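Local coordinates for protein fructuronate-tagaturonate epimerase UxaE from Cohnella laeviribosi in complex with 1 glycerol (PDB 6IL9) that catalyses the epimerisation that interconverts fructuronate and tagaturonate, on a zinc-bearing TIM-barrel scaffold, at residues 163-168 with 256-261; 70-75 with 137-142. One frame throughout, in Å; residues are numbered along the deposited sequence.

Contact 1. Residues 163-168 with 256-261; sequences KKEEDI and EKYIQT
Lys257 and Tyr258 reach from the C-terminal part of helix 234-259 to Glu165 at the start of helix 165-173, so two helices on the outside of a TIM barrel are linked at the polar side of the contact by one shared carboxylate oxygen. Lys257 comes first along the segment. Its CG stands anti to the backbone N (chi1 -167°) and the chain runs on fully extended, crossing Glu165 at about a right angle. NZ makes a salt bridge to Glu165 OE2 at 2.8 Å, on the syn lone pair, and on its way out Lys257 CG passes over the centre of the Tyr258 ring, 3.8 Å above its plane.

Tyr258 gives the second bond. Its OH donates to Glu165 OE2 at 2.6 Å, on the anti lone pair, with the oxygen lying in the ring plane at the edge and the carboxylate turned 69° from the ring. Two donors thus fix OE2 from different sides, while Glu165 OE1 is hydrogen-bonded to Tyr253, which also pairs with Lys257 NZ. Deeper down, Ile168 CG2 meets the root of the tyrosine, 3.9 Å from Tyr258 CG, and Ile168 also touches Leu179 and Leu181 of barrel strand 178-182. Farther along, Thr261 OG1 donates to Lys257 O at 2.7 Å, coming from above the carbonyl plane.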
ATOM      1  N   LYS A 163      12.975   0.841   6.171  1.00 22.81           N
ATOM      2  CA  LYS A 163      14.022   1.708   6.700  1.00 24.91           C
ATOM      3  C   LYS A 163      15.265   0.940   7.111  1.00 25.91           C
ATOM      4  O   LYS A 163      16.377   1.448   6.957  1.00 24.05           O
ATOM      5  CB  LYS A 163      13.504   2.499   7.927  1.00 26.79           C
ATOM      6  CG  LYS A 163      12.365   3.468   7.634  1.00 30.86           C
ATOM      7  CD  LYS A 163      11.899   4.175   8.912  1.00 38.59           C
ATOM      8  CE  LYS A 163      10.435   4.614   8.804  1.00 43.15           C
ATOM      9  NZ  LYS A 163       9.633   4.289  10.026  1.00 46.95           N
ATOM     10  N   LYS A 164      15.103  -0.266   7.642  1.00 22.86           N
ATOM     11  CA  LYS A 164      16.207  -1.015   8.221  1.00 24.94           C
ATOM     12  C   LYS A 164      16.657  -2.100   7.256  1.00 25.37           C
ATOM     13  O   LYS A 164      15.832  -2.734   6.593  1.00 24.63           O
ATOM     14  CB  LYS A 164      15.793  -1.638   9.557  1.00 24.91           C
ATOM     15  CG  LYS A 164      15.333  -0.636  10.586  1.00 30.96           C
ATOM     16  CD  LYS A 164      15.377  -1.232  11.987  1.00 40.70           C
ATOM     17  CE  LYS A 164      15.454  -0.145  13.054  1.00 46.24           C
ATOM     18  NZ  LYS A 164      16.491   0.888  12.758  1.00 47.34           N
ATOM     19  N   GLU A 165      17.975  -2.318   7.193  1.00 26.53           N
ATOM     20  CA  GLU A 165      18.523  -3.280   6.240  1.00 24.89           C
ATOM     21  C   GLU A 165      17.972  -4.680   6.479  1.00 24.90           C
ATOM     22  O   GLU A 165      17.755  -5.436   5.525  1.00 25.31           O
ATOM     23  CB  GLU A 165      20.051  -3.288   6.323  1.00 25.81           C
ATOM     24  CG  GLU A 165      20.685  -1.986   5.908  1.00 24.87           C
ATOM     25  CD  GLU A 165      22.197  -2.077   5.817  1.00 28.34           C
ATOM     26  OE1 GLU A 165      22.868  -1.113   6.237  1.00 29.26           O
ATOM     27  OE2 GLU A 165      22.709  -3.103   5.325  1.00 27.53           O
ATOM     28  N   GLU A 166      17.749  -5.044   7.748  1.00 28.12           N
ATOM     29  CA  GLU A 166      17.187  -6.356   8.058  1.00 29.21           C
ATOM     30  C   GLU A 166      15.826  -6.543   7.400  1.00 27.24           C
ATOM     31  O   GLU A 166      15.515  -7.626   6.892  1.00 25.27           O
ATOM     32  CB  GLU A 166      17.078  -6.536   9.574  1.00 36.79           C
ATOM     33  CG  GLU A 166      17.236  -7.971  10.042  1.00 41.82           C
ATOM     34  CD  GLU A 166      16.386  -8.300  11.261  1.00 52.83           C
ATOM     35  OE1 GLU A 166      16.133  -9.503  11.506  1.00 57.62           O
ATOM     36  OE2 GLU A 166      15.976  -7.359  11.979  1.00 55.44           O
ATOM     37  N   ASP A 167      15.007  -5.489   7.395  1.00 25.51           N
ATOM     38  CA  ASP A 167      13.683  -5.551   6.789  1.00 24.00           C
ATOM     39  C   ASP A 167      13.756  -5.600   5.268  1.00 24.16           C
ATOM     40  O   ASP A 167      12.947  -6.288   4.633  1.00 22.53           O
ATOM     41  CB  ASP A 167      12.852  -4.349   7.252  1.00 25.13           C
ATOM     42  CG  ASP A 167      12.520  -4.404   8.738  1.00 27.22           C
ATOM     43  OD1 ASP A 167      12.417  -5.527   9.278  1.00 30.87           O
ATOM     44  OD2 ASP A 167      12.359  -3.337   9.364  1.00 26.25           O
ATOM     45  N   ILE A 168      14.725  -4.904   4.674  1.00 21.55           N
ATOM     46  CA  ILE A 168      14.944  -4.995   3.231  1.00 24.16           C
ATOM     47  C   ILE A 168      15.364  -6.411   2.840  1.00 22.65           C
ATOM     48  O   ILE A 168      14.885  -6.973   1.846  1.00 20.94           O
ATOM     49  CB  ILE A 168      15.990  -3.954   2.797  1.00 23.17           C
ATOM     50  CG1 ILE A 168      15.455  -2.545   3.067  1.00 22.30           C
ATOM     51  CG2 ILE A 168      16.377  -4.146   1.351  1.00 20.42           C
ATOM     52  CD1 ILE A 168      16.528  -1.473   3.004  1.00 23.38           C
ATOM     53  N   GLU A 256      22.864  -0.367  -4.412  1.00 19.43           N
ATOM     54  CA  GLU A 256      24.007  -1.186  -4.789  1.00 21.20           C
ATOM     55  C   GLU A 256      24.125  -2.429  -3.915  1.00 22.53           C
ATOM     56  O   GLU A 256      24.513  -3.490  -4.413  1.00 22.70           O
ATOM     57  CB  GLU A 256      25.289  -0.351  -4.730  1.00 23.53           C
ATOM     58  CG  GLU A 256      25.324   0.735  -5.788  1.00 23.66           C
ATOM     59  CD  GLU A 256      26.510   1.688  -5.651  1.00 30.02           C
ATOM     60  OE1 GLU A 256      27.217   1.657  -4.619  1.00 33.59           O
ATOM     61  OE2 GLU A 256      26.733   2.477  -6.593  1.00 34.05           O
ATOM     62  N   LYS A 257      23.771  -2.329  -2.633  1.00 21.41           N
ATOM     63  CA  LYS A 257      23.937  -3.468  -1.730  1.00 21.63           C
ATOM     64  C   LYS A 257      22.862  -4.528  -1.948  1.00 22.86           C
ATOM     65  O   LYS A 257      23.157  -5.730  -1.891  1.00 23.90           O
ATOM     66  CB  LYS A 257      23.930  -2.997  -0.272  1.00 20.51           C
ATOM     67  CG  LYS A 257      24.407  -4.064   0.729  1.00 24.06           C
ATOM     68  CD  LYS A 257      24.625  -3.502   2.133  1.00 24.99           C
ATOM     69  CE  LYS A 257      25.033  -4.608   3.120  1.00 26.18           C
ATOM     70  NZ  LYS A 257      25.260  -4.066   4.499  1.00 27.37           N
ATOM     71  N   TYR A 258      21.618  -4.113  -2.218  1.00 20.05           N
ATOM     72  CA  TYR A 258      20.467  -5.012  -2.147  1.00 22.99           C
ATOM     73  C   TYR A 258      19.644  -5.118  -3.426  1.00 23.23           C
ATOM     74  O   TYR A 258      19.106  -6.193  -3.703  1.00 22.25           O
ATOM     75  CB  TYR A 258      19.529  -4.572  -1.015  1.00 21.32           C
ATOM     76  CG  TYR A 258      20.130  -4.756   0.358  1.00 23.06           C
ATOM     77  CD1 TYR A 258      20.435  -6.025   0.834  1.00 26.74           C
ATOM     78  CD2 TYR A 258      20.398  -3.665   1.170  1.00 22.22           C
ATOM     79  CE1 TYR A 258      20.989  -6.202   2.079  1.00 24.41           C
ATOM     80  CE2 TYR A 258      20.945  -3.829   2.426  1.00 25.10           C
ATOM     81  CZ  TYR A 258      21.242  -5.103   2.872  1.00 25.81           C
ATOM     82  OH  TYR A 258      21.788  -5.262   4.125  1.00 26.49           O
ATOM     83  N   ILE A 259      19.500  -4.047  -4.194  1.00 20.71           N
ATOM     84  CA  ILE A 259      18.618  -4.089  -5.366  1.00 20.15           C
ATOM     85  C   ILE A 259      19.343  -4.634  -6.586  1.00 20.70           C
ATOM     86  O   ILE A 259      18.881  -5.583  -7.223  1.00 21.89           O
ATOM     87  CB  ILE A 259      18.039  -2.685  -5.640  1.00 20.68           C
ATOM     88  CG1 ILE A 259      17.472  -2.074  -4.352  1.00 20.88           C
ATOM     89  CG2 ILE A 259      16.990  -2.731  -6.762  1.00 18.05           C
ATOM     90  CD1 ILE A 259      16.292  -2.840  -3.769  1.00 22.68           C
ATOM     91  N   GLN A 260      20.478  -4.015  -6.926  1.00 20.45           N
ATOM     92  CA  GLN A 260      21.323  -4.474  -8.019  1.00 22.40           C
ATOM     93  C   GLN A 260      21.653  -5.955  -7.881  1.00 24.02           C
ATOM     94  O   GLN A 260      21.733  -6.680  -8.880  1.00 28.56           O
ATOM     95  CB  GLN A 260      22.602  -3.638  -8.018  1.00 27.75           C
ATOM     96  CG  GLN A 260      23.493  -3.708  -9.235  1.00 35.91           C
ATOM     97  CD  GLN A 260      24.402  -2.488  -9.306  1.00 35.22           C
ATOM     98  OE1 GLN A 260      24.533  -1.852 -10.349  1.00 46.35           O
ATOM     99  NE2 GLN A 260      25.017  -2.145  -8.178  1.00 34.03           N
ATOM    100  N   THR A 261      21.831  -6.419  -6.646  1.00 24.04           N
ATOM    101  CA  THR A 261      22.272  -7.774  -6.344  1.00 25.57           C
ATOM    102  C   THR A 261      21.129  -8.774  -6.182  1.00 26.64           C
ATOM    103  O   THR A 261      21.389  -9.929  -5.830  1.00 25.76           O
ATOM    104  CB  THR A 261      23.102  -7.766  -5.059  1.00 24.83           C
ATOM    105  OG1 THR A 261      22.315  -7.212  -3.990  1.00 28.69           O
ATOM    106  CG2 THR A 261      24.357  -6.926  -5.243  1.00 28.37           C
TER

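Contact 2. Residues 70-75 with 137-142; sequences ENRLVL and QVIDAA
The guanidinium of Arg72 has Ile139 CG2 on one face, 3.3 Å above its plane and off-centre, and Leu73 CD2 of its own helix on the opposite face. The edge goes to Asp140. Its OD1 takes a hydrogen bond from Arg72 NE at 2.7 Å, the main link of a salt bridge. That bond is fairly straight, 162° at the hydrogen, and lies almost in the guanidinium plane. Arg72 NH2 adds a weak bond to the same Asp140 OD1 at 3.1 Å. The NE donor meets OD1 nearly along the C-O axis. Both donors use OD1 and the carboxylate is turned 67° from the guanidinium, so this is not the flat two-oxygen pairing.

The arginine chain bends twice, at chi2 and chi3, which brings NE round to the aspartate. All three touching residues are buried, and the charges have further partners: Asp140 OD1 is also hydrogen-bonded to His69, and Arg72 NH1 to Asn76. The bridge ties helix 69-78, which follows the five-stranded antiparallel sheet near the N-terminus, to helix 135-149, whose Val138 and Ala142 rest on barrel strand 117-124.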
ATOM      1  N   GLU A  70       1.853 -22.821   3.820  1.00 26.73           N
ATOM      2  CA  GLU A  70       2.521 -23.907   3.114  1.00 26.71           C
ATOM      3  C   GLU A  70       1.770 -24.288   1.845  1.00 22.66           C
ATOM      4  O   GLU A  70       2.391 -24.574   0.817  1.00 23.92           O
ATOM      5  CB  GLU A  70       2.693 -25.119   4.038  1.00 30.30           C
ATOM      6  CG  GLU A  70       3.840 -24.970   5.044  1.00 36.81           C
ATOM      7  CD  GLU A  70       5.213 -24.721   4.396  1.00 45.61           C
ATOM      8  OE1 GLU A  70       5.508 -25.310   3.327  1.00 47.87           O
ATOM      9  OE2 GLU A  70       6.001 -23.931   4.967  1.00 47.74           O
ATOM     10  N   ASN A  71       0.429 -24.286   1.890  1.00 21.37           N
ATOM     11  CA  ASN A  71      -0.333 -24.596   0.691  1.00 20.77           C
ATOM     12  C   ASN A  71      -0.241 -23.475  -0.335  1.00 20.85           C
ATOM     13  O   ASN A  71      -0.360 -23.730  -1.536  1.00 22.56           O
ATOM     14  CB  ASN A  71      -1.789 -24.886   1.054  1.00 21.61           C
ATOM     15  CG  ASN A  71      -1.982 -26.299   1.581  1.00 22.44           C
ATOM     16  OD1 ASN A  71      -1.167 -27.191   1.313  1.00 25.50           O
ATOM     17  ND2 ASN A  71      -3.062 -26.510   2.332  1.00 25.37           N
ATOM     18  N   ARG A  72      -0.013 -22.235   0.113  1.00 21.47           N
ATOM     19  CA  ARG A  72       0.225 -21.158  -0.842  1.00 20.38           C
ATOM     20  C   ARG A  72       1.519 -21.391  -1.607  1.00 20.82           C
ATOM     21  O   ARG A  72       1.594 -21.127  -2.813  1.00 19.94           O
ATOM     22  CB  ARG A  72       0.262 -19.803  -0.129  1.00 20.65           C
ATOM     23  CG  ARG A  72       0.228 -18.612  -1.072  1.00 19.56           C
ATOM     24  CD  ARG A  72       1.644 -18.105  -1.406  1.00 19.80           C
ATOM     25  NE  ARG A  72       2.216 -17.376  -0.280  1.00 20.60           N
ATOM     26  CZ  ARG A  72       3.388 -16.754  -0.299  1.00 21.43           C
ATOM     27  NH1 ARG A  72       4.138 -16.772  -1.393  1.00 19.81           N
ATOM     28  NH2 ARG A  72       3.806 -16.113   0.782  1.00 22.20           N
ATOM     29  N   LEU A  73       2.547 -21.896  -0.928  1.00 23.53           N
ATOM     30  CA  LEU A  73       3.805 -22.166  -1.617  1.00 22.58           C
ATOM     31  C   LEU A  73       3.632 -23.284  -2.633  1.00 23.36           C
ATOM     32  O   LEU A  73       4.223 -23.247  -3.717  1.00 22.69           O
ATOM     33  CB  LEU A  73       4.896 -22.504  -0.602  1.00 23.73           C
ATOM     34  CG  LEU A  73       5.167 -21.422   0.447  1.00 27.98           C
ATOM     35  CD1 LEU A  73       6.199 -21.874   1.465  1.00 27.62           C
ATOM     36  CD2 LEU A  73       5.627 -20.146  -0.238  1.00 27.21           C
ATOM     37  N   VAL A  74       2.796 -24.274  -2.313  1.00 23.36           N
ATOM     38  CA  VAL A  74       2.478 -25.319  -3.283  1.00 23.65           C
ATOM     39  C   VAL A  74       1.773 -24.723  -4.498  1.00 21.21           C
ATOM     40  O   VAL A  74       2.111 -25.029  -5.650  1.00 23.61           O
ATOM     41  CB  VAL A  74       1.630 -26.417  -2.618  1.00 21.61           C
ATOM     42  CG1 VAL A  74       1.282 -27.488  -3.632  1.00 25.32           C
ATOM     43  CG2 VAL A  74       2.366 -26.987  -1.419  1.00 25.15           C
ATOM     44  N   LEU A  75       0.793 -23.843  -4.267  1.00 21.85           N
ATOM     45  CA  LEU A  75       0.121 -23.209  -5.399  1.00 22.32           C
ATOM     46  C   LEU A  75       1.104 -22.379  -6.221  1.00 21.78           C
ATOM     47  O   LEU A  75       1.025 -22.355  -7.455  1.00 22.58           O
ATOM     48  CB  LEU A  75      -1.040 -22.334  -4.914  1.00 22.19           C
ATOM     49  CG  LEU A  75      -2.284 -23.005  -4.330  1.00 23.26           C
ATOM     50  CD1 LEU A  75      -3.395 -21.968  -4.171  1.00 23.80           C
ATOM     51  CD2 LEU A  75      -2.758 -24.150  -5.198  1.00 27.05           C
ATOM     52  N   GLN A 137       1.915 -13.612   5.515  1.00 20.03           N
ATOM     53  CA  GLN A 137       0.459 -13.564   5.445  1.00 21.23           C
ATOM     54  C   GLN A 137      -0.022 -12.549   4.416  1.00 19.54           C
ATOM     55  O   GLN A 137      -1.053 -12.761   3.766  1.00 19.03           O
ATOM     56  CB  GLN A 137      -0.118 -13.227   6.817  1.00 22.35           C
ATOM     57  CG  GLN A 137       0.329 -14.170   7.911  1.00 25.17           C
ATOM     58  CD  GLN A 137      -0.212 -13.743   9.250  1.00 27.17           C
ATOM     59  OE1 GLN A 137       0.177 -12.710   9.782  1.00 27.72           O
ATOM     60  NE2 GLN A 137      -1.132 -14.526   9.795  1.00 29.65           N
ATOM     61  N   VAL A 138       0.698 -11.433   4.263  1.00 19.38           N
ATOM     62  CA  VAL A 138       0.272 -10.415   3.305  1.00 17.69           C
ATOM     63  C   VAL A 138       0.334 -10.971   1.883  1.00 17.45           C
ATOM     64  O   VAL A 138      -0.622 -10.845   1.104  1.00 17.43           O
ATOM     65  CB  VAL A 138       1.121  -9.138   3.473  1.00 17.47           C
ATOM     66  CG1 VAL A 138       0.719  -8.083   2.453  1.00 19.70           C
ATOM     67  CG2 VAL A 138       0.938  -8.584   4.895  1.00 20.48           C
ATOM     68  N   ILE A 139       1.445 -11.631   1.531  1.00 16.44           N
ATOM     69  CA  ILE A 139       1.523 -12.247   0.212  1.00 17.42           C
ATOM     70  C   ILE A 139       0.553 -13.424   0.108  1.00 17.37           C
ATOM     71  O   ILE A 139      -0.085 -13.610  -0.931  1.00 16.97           O
ATOM     72  CB  ILE A 139       2.972 -12.656  -0.126  1.00 17.33           C
ATOM     73  CG1 ILE A 139       3.863 -11.409  -0.250  1.00 17.71           C
ATOM     74  CG2 ILE A 139       3.013 -13.451  -1.434  1.00 19.04           C
ATOM     75  CD1 ILE A 139       5.323 -11.714  -0.698  1.00 19.31           C
ATOM     76  N   ASP A 140       0.392 -14.213   1.191  1.00 18.20           N
ATOM     77  CA  ASP A 140      -0.592 -15.301   1.178  1.00 19.48           C
ATOM     78  C   ASP A 140      -1.952 -14.791   0.718  1.00 19.17           C
ATOM     79  O   ASP A 140      -2.592 -15.384  -0.157  1.00 18.91           O
ATOM     80  CB  ASP A 140      -0.762 -15.929   2.572  1.00 19.40           C
ATOM     81  CG  ASP A 140       0.423 -16.788   3.022  1.00 22.97           C
ATOM     82  OD1 ASP A 140       1.278 -17.195   2.201  1.00 21.74           O
ATOM     83  OD2 ASP A 140       0.478 -17.071   4.244  1.00 25.76           O
ATOM     84  N   ALA A 141      -2.418 -13.697   1.330  1.00 17.44           N
ATOM     85  CA  ALA A 141      -3.756 -13.194   1.032  1.00 19.22           C
ATOM     86  C   ALA A 141      -3.870 -12.770  -0.427  1.00 16.38           C
ATOM     87  O   ALA A 141      -4.883 -13.036  -1.079  1.00 17.39           O
ATOM     88  CB  ALA A 141      -4.100 -12.028   1.967  1.00 16.68           C
ATOM     89  N   ALA A 142      -2.820 -12.132  -0.967  1.00 16.05           N
ATOM     90  CA  ALA A 142      -2.844 -11.719  -2.368  1.00 16.72           C
ATOM     91  C   ALA A 142      -2.817 -12.914  -3.317  1.00 16.43           C
ATOM     92  O   ALA A 142      -3.528 -12.922  -4.328  1.00 17.45           O
ATOM     93  CB  ALA A 142      -1.664 -10.789  -2.665  1.00 16.01           C
TER

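How the contacts relate
Contact 2 comes first along the chain and is complete before contact 1 opens; their centres lie 23 Å apart, the nearest atoms about 11 Å, and they do not touch. Contact 1 lies within the helical layer around the eight-stranded parallel barrel; contact 2 joins one helix of that layer, 135-149, to helix 69-78 of the N-terminal part. Helix 135-149 runs between strands 117-124 and 156-162, and helix 165-173 follows between 156-162 and 178-182, so they are successive helices of the barrel. Contact 1 joins helix 165-173 to the long helix 234-259 that precedes strand 267-271. Strand 156-162, which carries zinc ligand His161, leads directly into contact 1.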